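Local coordinates for protein histone-lysine N-methyltransferase SETMAR (Homo sapiens, PDB 3BO5) that transfers methyl groups from S-adenosyl-L-methionine to a histone H3 lysine through this SET domain, and as the full-length transposase fusion binds DNA and takes part in double-strand break repair, at residues 127-132 against 139-144; 38-43 against 203-208. The protein carries 2 engineered substitutions. All coordinates share one frame; numbering follows the deposited sequence. Where two conformers were deposited one is given.

Contact 1: 127-132 against 139-144; sequences HFQVFK and GLRTLE
Phe-131 and Arg-141 both hold CG between the backbone N and the carbonyl carbon (chi1 73° and 64°), and these torsions lay the arginine chain, extended from CG to NE, across the phenylalanine ring. Arg-141 CD sits over the ring centre, 3.8 Å from the Phe-131 centroid, a CH-pi contact. Beyond it the guanidinium stacks flat, its plane 6° from the ring, with CZ off-centre at 4.2 Å from the same centroid in a cation-pi arrangement. Gln-129 runs alongside, pointing the same way, and its OE1 takes bonds from Arg-141 NE and NH2, each 2.8 Å long. Both bonds lie in the guanidinium plane, so the arginine is clasped at its edge by an amide oxygen and on one face by a ring. These three side chains share one face of the sheet with Gly-139, where Phe-131 CD2 comes within 3.4 Å of Gly-139 O. Phe-128, Val-130, Leu-140 and Thr-142 line the other, buried face; Val-130 CG2 meets Leu-140 CD1 at 3.7 Å. The strands form an antiparallel hairpin of the SET domain, flanked by strands 27-29 and 244-247. Paired backbone bonds join Gln-129 to Arg-141 and Phe-131 to Gly-139. Just past the end of strand 138-142, Glu-144 OE1 accepts from His-127 N and ND1, both at 2.7 Å, the ring nitrogen meeting it in the ring plane. The backbone N-H holds the carboxylate oxygen in place, the ND1 bond then limits the turn of the ring, and the nearby negative charge would probably favour a protonated imidazole.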
# COMPACT_ATOMS: atom_id res chain seq x y z
N HIS A 127 0.69 -15.51 -3.41
CA HIS A 127 -0.70 -15.77 -3.64
C HIS A 127 -1.49 -15.33 -2.41
O HIS A 127 -1.32 -15.92 -1.33
CB HIS A 127 -0.88 -17.27 -3.89
CG HIS A 127 -0.29 -17.71 -5.18
ND1 HIS A 127 1.05 -18.01 -5.32
CD2 HIS A 127 -0.85 -17.89 -6.40
CE1 HIS A 127 1.28 -18.37 -6.58
NE2 HIS A 127 0.16 -18.29 -7.25
N PHE A 128 -2.36 -14.37 -2.64
CA PHE A 128 -3.23 -13.88 -1.60
C PHE A 128 -4.62 -14.33 -1.80
O PHE A 128 -4.93 -14.89 -2.85
CB PHE A 128 -3.23 -12.35 -1.64
CG PHE A 128 -1.84 -11.79 -1.52
CD1 PHE A 128 -1.06 -12.02 -0.42
CD2 PHE A 128 -1.34 -10.94 -2.51
CE1 PHE A 128 0.25 -11.53 -0.30
CE2 PHE A 128 -0.03 -10.43 -2.39
CZ PHE A 128 0.77 -10.73 -1.29
N GLN A 129 -5.48 -14.10 -0.80
CA GLN A 129 -6.88 -14.52 -0.88
C GLN A 129 -7.70 -13.50 -0.12
O GLN A 129 -7.32 -13.14 1.02
CB GLN A 129 -7.01 -15.91 -0.28
CG GLN A 129 -8.35 -16.53 -0.40
CD GLN A 129 -8.48 -17.75 0.49
OE1 GLN A 129 -8.60 -17.65 1.69
NE2 GLN A 129 -8.38 -18.94 -0.12
N VAL A 130 -8.74 -13.02 -0.77
CA VAL A 130 -9.67 -12.10 -0.06
C VAL A 130 -10.60 -13.05 0.65
O VAL A 130 -11.14 -14.02 0.05
CB VAL A 130 -10.40 -11.25 -1.05
CG1 VAL A 130 -11.47 -10.47 -0.37
CG2 VAL A 130 -9.43 -10.35 -1.74
N PHE A 131 -10.88 -12.83 1.92
CA PHE A 131 -11.67 -13.85 2.65
C PHE A 131 -12.59 -13.21 3.66
O PHE A 131 -12.36 -12.12 4.09
CB PHE A 131 -10.77 -14.85 3.38
CG PHE A 131 -10.08 -14.28 4.62
CD1 PHE A 131 -10.47 -14.68 5.92
CD2 PHE A 131 -9.12 -13.31 4.48
CE1 PHE A 131 -9.82 -14.12 7.09
CE2 PHE A 131 -8.48 -12.74 5.63
CZ PHE A 131 -8.86 -13.15 6.92
N LYS A 132 -13.68 -13.88 4.01
CA LYS A 132 -14.61 -13.30 4.98
C LYS A 132 -14.09 -13.53 6.40
O LYS A 132 -13.89 -14.67 6.86
CB LYS A 132 -16.00 -13.89 4.78
CG LYS A 132 -17.03 -13.08 5.54
CD LYS A 132 -17.30 -11.78 4.79
CE LYS A 132 -18.00 -10.79 5.61
NZ LYS A 132 -18.68 -9.91 4.61
N GLY A 139 -11.33 -9.47 4.39
CA GLY A 139 -9.91 -9.13 4.62
C GLY A 139 -9.05 -9.76 3.55
O GLY A 139 -9.56 -10.43 2.64
N LEU A 140 -7.76 -9.56 3.71
CA LEU A 140 -6.76 -10.17 2.77
C LEU A 140 -5.86 -11.02 3.62
O LEU A 140 -5.33 -10.58 4.67
CB LEU A 140 -5.98 -9.08 2.07
CG LEU A 140 -5.14 -9.58 0.89
CD1 LEU A 140 -6.09 -9.96 -0.23
CD2 LEU A 140 -4.19 -8.47 0.43
N ARG A 141 -5.63 -12.25 3.15
CA ARG A 141 -4.62 -13.07 3.82
C ARG A 141 -3.67 -13.66 2.79
O ARG A 141 -3.96 -13.68 1.63
CB ARG A 141 -5.26 -14.17 4.72
CG ARG A 141 -6.05 -15.20 3.91
CD ARG A 141 -6.71 -16.19 4.90
NE ARG A 141 -7.73 -16.97 4.21
CZ ARG A 141 -8.65 -17.70 4.86
NH1 ARG A 141 -8.63 -17.72 6.21
NH2 ARG A 141 -9.55 -18.42 4.22
N THR A 142 -2.52 -14.06 3.28
CA THR A 142 -1.60 -14.75 2.40
C THR A 142 -1.89 -16.26 2.44
O THR A 142 -2.23 -16.83 3.49
CB THR A 142 -0.16 -14.44 2.78
OG1 THR A 142 0.68 -15.13 1.86
CG2 THR A 142 0.21 -14.88 4.20
N LEU A 143 -1.72 -16.91 1.30
CA LEU A 143 -1.83 -18.36 1.30
C LEU A 143 -0.48 -18.98 1.35
O LEU A 143 -0.37 -20.24 1.29
CB LEU A 143 -2.53 -18.86 0.02
CG LEU A 143 -3.94 -18.37 -0.16
CD1 LEU A 143 -4.56 -18.79 -1.52
CD2 LEU A 143 -4.78 -18.76 1.02
N GLU A 144 0.54 -18.18 1.49
CA GLU A 144 1.89 -18.72 1.63
C GLU A 144 2.80 -17.94 2.52
O GLU A 144 2.53 -16.79 2.88
CB GLU A 144 2.51 -18.87 0.28
CG GLU A 144 2.50 -17.69 -0.56
CD GLU A 144 3.05 -17.99 -1.98
OE1 GLU A 144 2.40 -17.61 -2.97
OE2 GLU A 144 4.08 -18.70 -2.09

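Contact 2: 38-43 against 203-208; sequences FQYTPD and GNIGRF. With SAH (S-adenosyl-L-homocysteine), chain F.
Phe-38 and Arg-207 make the stacking contact: the guanidinium lies flat on the ring, planes 6° apart, with CZ of Arg-207 4.1 Å from the Phe-38 centroid in cation-pi geometry. CD rests on this face, 3.8 Å from the centroid, and the bend at chi3 (-62°) then directs NE and the guanidinium alongside the ring. Polar bonds hold the guanidinium in place, NE going to the carbonyl of Pro-199 and NH2 to that of Thr-200. Apolar contacts follow at the CE2 side of the Phe-38 ring, where Phe-38 CE2 reaches Phe-208 CZ at 3.7 Å, the two rings set obliquely at 71°. Backbone bonds give a short parallel bridge: Gly-203 N donates to Gln-39 O (3.0 Å) and Thr-41 N to Gly-203 O (2.9 Å). This bridge ties the N-terminal pre-SET region to the SET-domain loop that enters the 3-10 turn 205-208 and lines the methyl-donor pocket; Arg-207 O lies 3.5 Å from CB of the bound S-adenosyl-L-homocysteine. Among side-chain polar groups, Tyr-40 OH accepts a weak bond from Ile-205 N (3.0 Å) and is hydrogen-bonded to Glu-22 OE1. Asn-204 ND2 is hydrogen-bonded to Glu-154 O and its OD1 to Ala-156 N, while a water links ND2 to Pro-42 O.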
# COMPACT_ATOMS: atom_id res chain seq x y z
N PHE A 38 -16.02 -3.92 -7.35
CA PHE A 38 -15.33 -2.68 -7.58
C PHE A 38 -14.54 -2.79 -8.86
O PHE A 38 -14.44 -3.91 -9.42
CB PHE A 38 -14.37 -2.32 -6.42
CG PHE A 38 -13.28 -3.34 -6.26
CD1 PHE A 38 -11.98 -3.04 -6.68
CD2 PHE A 38 -13.59 -4.59 -5.73
CE1 PHE A 38 -10.97 -4.04 -6.60
CE2 PHE A 38 -12.60 -5.57 -5.62
CZ PHE A 38 -11.31 -5.26 -6.08
N GLN A 39 -13.99 -1.67 -9.35
CA GLN A 39 -13.17 -1.75 -10.56
C GLN A 39 -11.71 -1.99 -10.20
O GLN A 39 -11.09 -1.19 -9.55
CB GLN A 39 -13.18 -0.46 -11.34
CG GLN A 39 -14.51 -0.08 -11.91
CD GLN A 39 -14.39 1.15 -12.81
OE1 GLN A 39 -13.34 1.40 -13.46
NE2 GLN A 39 -15.45 1.93 -12.84
N TYR A 40 -11.17 -3.13 -10.60
CA TYR A 40 -9.79 -3.40 -10.23
C TYR A 40 -8.80 -2.56 -11.00
O TYR A 40 -8.92 -2.41 -12.24
CB TYR A 40 -9.51 -4.90 -10.48
CG TYR A 40 -8.25 -5.27 -9.70
CD1 TYR A 40 -8.34 -5.66 -8.36
CD2 TYR A 40 -6.94 -5.10 -10.25
CE1 TYR A 40 -7.21 -5.90 -7.60
CE2 TYR A 40 -5.79 -5.29 -9.48
CZ TYR A 40 -5.95 -5.71 -8.13
OH TYR A 40 -4.90 -5.94 -7.29
N THR A 41 -7.76 -2.07 -10.30
CA THR A 41 -6.59 -1.53 -10.96
C THR A 41 -5.38 -1.97 -10.20
O THR A 41 -5.40 -1.96 -8.95
CB THR A 41 -6.63 0.01 -11.00
OG1 THR A 41 -5.43 0.49 -11.63
CG2 THR A 41 -6.73 0.69 -9.59
N PRO A 42 -4.34 -2.39 -10.93
CA PRO A 42 -3.12 -2.74 -10.23
C PRO A 42 -2.31 -1.54 -9.84
O PRO A 42 -1.29 -1.66 -9.07
CB PRO A 42 -2.37 -3.61 -11.27
CG PRO A 42 -2.79 -2.97 -12.61
CD PRO A 42 -4.24 -2.54 -12.40
N ASP A 43 -2.69 -0.34 -10.35
CA ASP A 43 -1.86 0.81 -10.15
C ASP A 43 -2.71 2.03 -9.85
O ASP A 43 -3.88 2.06 -10.18
CB ASP A 43 -1.04 1.16 -11.39
CG ASP A 43 0.14 0.23 -11.53
OD1 ASP A 43 1.09 0.39 -10.76
OD2 ASP A 43 0.07 -0.58 -12.47
N GLY A 203 -9.58 0.36 -7.47
CA GLY A 203 -8.45 0.16 -6.53
C GLY A 203 -7.89 -1.21 -6.70
O GLY A 203 -8.42 -2.01 -7.46
N ASN A 204 -6.80 -1.45 -5.99
CA ASN A 204 -6.12 -2.73 -6.07
C ASN A 204 -6.48 -3.56 -4.84
O ASN A 204 -7.34 -3.22 -4.07
CB ASN A 204 -4.64 -2.57 -6.25
CG ASN A 204 -3.95 -2.37 -4.92
OD1 ASN A 204 -4.53 -1.76 -3.97
ND2 ASN A 204 -2.68 -2.83 -4.83
N ILE A 205 -5.80 -4.71 -4.68
CA ILE A 205 -6.19 -5.66 -3.62
C ILE A 205 -5.88 -5.11 -2.24
O ILE A 205 -6.43 -5.60 -1.23
CB ILE A 205 -5.49 -7.08 -3.70
CG1 ILE A 205 -3.97 -6.91 -3.83
CG2 ILE A 205 -6.18 -7.99 -4.76
CD1 ILE A 205 -3.24 -8.21 -3.53
N GLY A 206 -5.01 -4.08 -2.17
CA GLY A 206 -4.71 -3.51 -0.87
C GLY A 206 -5.92 -2.93 -0.15
O GLY A 206 -5.89 -2.75 1.09
N ARG A 207 -6.96 -2.61 -0.91
CA ARG A 207 -8.20 -2.07 -0.30
C ARG A 207 -8.77 -3.06 0.70
O ARG A 207 -9.55 -2.66 1.57
CB ARG A 207 -9.27 -1.71 -1.36
CG ARG A 207 -9.84 -2.99 -2.00
CD ARG A 207 -10.52 -2.68 -3.26
NE ARG A 207 -11.67 -1.79 -3.10
CZ ARG A 207 -12.88 -2.22 -2.70
NH1 ARG A 207 -13.06 -3.51 -2.34
NH2 ARG A 207 -13.96 -1.36 -2.66
N PHE A 208 -8.43 -4.37 0.59
CA PHE A 208 -9.00 -5.34 1.53
C PHE A 208 -8.24 -5.52 2.83
O PHE A 208 -8.67 -6.26 3.70
CB PHE A 208 -9.13 -6.71 0.85
CG PHE A 208 -10.20 -6.71 -0.21
CD1 PHE A 208 -11.56 -6.66 0.18
CD2 PHE A 208 -9.88 -6.75 -1.57
CE1 PHE A 208 -12.56 -6.62 -0.80
CE2 PHE A 208 -10.89 -6.70 -2.55
CZ PHE A 208 -12.25 -6.69 -2.15
N SAH F . -13.24 -5.03 5.74
CA SAH F . -13.18 -4.18 4.51
CB SAH F . -11.73 -4.03 3.97
CG SAH F . -10.99 -2.96 4.79
SD SAH F . -11.67 -1.30 4.50
C SAH F . -14.13 -4.80 3.45
O SAH F . -14.90 -5.70 3.76
OXT SAH F . -14.06 -4.33 2.27
C5' SAH F . -11.87 -0.74 6.20
C4' SAH F . -13.11 -1.28 6.91
O4' SAH F . -12.92 -2.64 7.32
C3' SAH F . -13.43 -0.55 8.18
O3' SAH F . -14.21 0.64 7.91
C2' SAH F . -14.20 -1.56 8.98
O2' SAH F . -15.52 -1.79 8.44
C1' SAH F . -13.43 -2.82 8.66
N9 SAH F . -12.24 -3.01 9.52
C8 SAH F . -10.90 -3.00 9.15
N7 SAH F . -10.17 -3.30 10.20
C5 SAH F . -10.98 -3.53 11.25
C6 SAH F . -10.69 -3.84 12.60
N6 SAH F . -9.48 -4.08 13.11
N1 SAH F . -11.80 -3.95 13.42
C2 SAH F . -13.07 -3.76 12.96
N3 SAH F . -13.40 -3.48 11.65
C4 SAH F . -12.31 -3.32 10.86
O HOH W 1 -1.31 -3.61 -7.18

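Contact 2 opens and closes the chain order, segment 38-43 coming first and 203-208 last, with both strands of contact 1 between them. The two centres lie about 14 Å apart, yet the contacts touch directly. Phe-128 CD2 meets Ile-205 CD1 at 3.5 Å, and Val-130 CG2 meets Phe-208 CD2 at 3.6 Å, so the buried face of hairpin 128-142 packs on the 3-10 turn of contact 2. Both strands of contact 1 belong to the five-stranded mixed sheet that ends in 210-211, the strand that follows 203-208 along the chain. Trp-138 and Asn-210, which bind the methyl donor, lie next to this junction, so contact 1 and the 203-208 side of contact 2 border the methyl-donor pocket.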